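Local coordinates for protein L-lysine 6-monooxygenase involved in desferrioxamine biosynthesis (Erwinia amylovora CFBP1430, PDB 5O8P) that probably uses FAD and NADPH to N-hydroxylate cadaverine, a step in making the siderophore desferrioxamine in the fire blight pathogen, at residues A204-Y208 / Q221-I225. Residues are numbered along the deposited sequence; the frame is centred on the assembly and turned at random.
Sequences AAEIY and QLNWI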
loop_
_atom_site.group_PDB
_atom_site.type_symbol
_atom_site.label_atom_id
_atom_site.label_comp_id
_atom_site.label_asym_id
_atom_site.label_seq_id
_atom_site.Cartn_x
_atom_site.Cartn_y
_atom_site.Cartn_z
ATOM N N ALA B 204 15.134 -2.123 -19.412
ATOM C CA ALA B 204 14.481 -1.193 -20.325
ATOM C C ALA B 204 13.608 -0.201 -19.568
ATOM O O ALA B 204 13.708 1.011 -19.761
ATOM C CB ALA B 204 13.625 -1.953 -21.343
ATOM N N ALA B 205 12.763 -0.727 -18.690
ATOM C CA ALA B 205 11.830 0.110 -17.953
ATOM C C ALA B 205 12.546 1.075 -17.023
ATOM O O ALA B 205 12.180 2.246 -16.959
ATOM C CB ALA B 205 10.841 -0.740 -17.180
ATOM N N GLU B 206 13.556 0.591 -16.306
ATOM C CA GLU B 206 14.323 1.446 -15.390
ATOM C C GLU B 206 14.998 2.586 -16.120
ATOM O O GLU B 206 14.998 3.712 -15.627
ATOM C CB GLU B 206 15.380 0.642 -14.656
ATOM C CG GLU B 206 14.796 -0.201 -13.554
ATOM C CD GLU B 206 15.785 -1.157 -12.924
ATOM O OE1 GLU B 206 16.937 -1.259 -13.403
ATOM O OE2 GLU B 206 15.399 -1.820 -11.929
ATOM N N ILE B 207 15.558 2.273 -17.288
ATOM C CA ILE B 207 16.172 3.260 -18.156
ATOM C C ILE B 207 15.125 4.227 -18.664
ATOM O O ILE B 207 15.327 5.427 -18.568
ATOM C CB ILE B 207 16.921 2.597 -19.343
ATOM C CG1 ILE B 207 18.202 1.961 -18.835
ATOM C CG2 ILE B 207 17.233 3.593 -20.458
ATOM C CD1 ILE B 207 18.913 1.084 -19.841
ATOM N N TYR B 208 14.017 3.708 -19.197
ATOM C CA TYR B 208 12.944 4.567 -19.704
ATOM C C TYR B 208 12.456 5.552 -18.644
ATOM O O TYR B 208 12.294 6.734 -18.918
ATOM C CB TYR B 208 11.766 3.757 -20.249
ATOM C CG TYR B 208 10.827 4.616 -21.055
ATOM C CD1 TYR B 208 9.758 5.268 -20.447
ATOM C CD2 TYR B 208 11.031 4.805 -22.420
ATOM C CE1 TYR B 208 8.893 6.058 -21.179
ATOM C CE2 TYR B 208 10.185 5.609 -23.168
ATOM C CZ TYR B 208 9.111 6.232 -22.552
ATOM O OH TYR B 208 8.271 7.024 -23.310
ATOM N N GLN B 221 13.113 13.541 -27.611
ATOM C CA GLN B 221 12.035 12.597 -27.831
ATOM C C GLN B 221 12.463 11.305 -27.148
ATOM O O GLN B 221 13.641 10.920 -27.217
ATOM C CB GLN B 221 11.808 12.361 -29.327
ATOM C CG GLN B 221 10.750 11.314 -29.635
ATOM C CD GLN B 221 10.422 11.237 -31.111
ATOM O OE1 GLN B 221 11.081 10.535 -31.868
ATOM N NE2 GLN B 221 9.385 11.947 -31.519
ATOM N N LEU B 222 11.517 10.645 -26.486
ATOM C CA LEU B 222 11.813 9.438 -25.738
ATOM C C LEU B 222 10.872 8.317 -26.158
ATOM O O LEU B 222 9.690 8.307 -25.807
ATOM C CB LEU B 222 11.716 9.720 -24.246
ATOM C CG LEU B 222 12.107 8.566 -23.332
ATOM C CD1 LEU B 222 13.529 8.109 -23.634
ATOM C CD2 LEU B 222 11.966 8.971 -21.870
ATOM N N ASN B 223 11.417 7.368 -26.911
ATOM C CA ASN B 223 10.634 6.277 -27.471
ATOM C C ASN B 223 10.927 4.966 -26.767
ATOM O O ASN B 223 11.963 4.820 -26.120
ATOM C CB ASN B 223 10.916 6.172 -28.960
ATOM C CG ASN B 223 10.635 7.475 -29.685
ATOM O OD1 ASN B 223 9.668 8.165 -29.375
ATOM N ND2 ASN B 223 11.480 7.822 -30.628
ATOM N N TRP B 224 9.978 4.039 -26.856
ATOM C CA TRP B 224 10.120 2.701 -26.299
ATOM C C TRP B 224 9.453 1.733 -27.250
ATOM O O TRP B 224 8.252 1.813 -27.472
ATOM C CB TRP B 224 9.450 2.619 -24.936
ATOM C CG TRP B 224 9.798 1.415 -24.094
ATOM C CD1 TRP B 224 10.528 0.318 -24.461
ATOM C CD2 TRP B 224 9.374 1.178 -22.752
ATOM N NE1 TRP B 224 10.629 -0.552 -23.417
ATOM C CE2 TRP B 224 9.921 -0.060 -22.355
ATOM C CE3 TRP B 224 8.587 1.894 -21.844
ATOM C CZ2 TRP B 224 9.710 -0.607 -21.084
ATOM C CZ3 TRP B 224 8.365 1.357 -20.579
ATOM C CH2 TRP B 224 8.935 0.115 -20.208
ATOM N N ILE B 225 10.230 0.827 -27.823
ATOM C CA ILE B 225 9.706 -0.161 -28.758
ATOM C C ILE B 225 10.029 -1.515 -28.183
ATOM O O ILE B 225 11.120 -1.708 -27.699
ATOM C CB ILE B 225 10.350 0.000 -30.140
ATOM C CG1 ILE B 225 10.000 1.385 -30.700
ATOM C CG2 ILE B 225 9.917 -1.135 -31.078
ATOM C CD1 ILE B 225 10.686 1.723 -32.009
#
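Tyr208 and Trp224 meet where the helix segment 204-208 runs nearly antiparallel to strand 221-225, the two axes at 168° and 10.2 Å apart at closest approach. Both side chains have CG anti to the backbone N (chi1 -166° in each), which sends the rings into the space between helix and strand. There they form an offset stack: the Tyr208 ring centroid lies 4.9 Å from that of the Trp224 six-membered ring, with the planes at 25°. Tyr208 CB also sits over the indole face as a CH-pi contact. Leu222 takes the other face of the phenol, Leu222 CD2 standing 4.1 Å from the Tyr208 ring centroid, so the tyrosine is sandwiched between two strand residues. Tyr208 OH gives a hydrogen bond to Leu222 O at 3.1 Å, from above the carbonyl plane. Further along the indole, Ala205 CB packs on Trp224 CH2 at 3.7 Å, and Ala204 CB comes up obliquely near NE1 and CZ2 of Trp224, while Trp224 NE1 hydrogen-bonds to Gly199 O. This is the helix-to-second-strand packing of a beta-alpha-beta unit, strand 194-198, helix 202-213, strand 221-225, in a Rossmann-type nucleotide-binding domain; Ser200 and Ser203, close by, belong to the NADP(+) site, unoccupied in this chain.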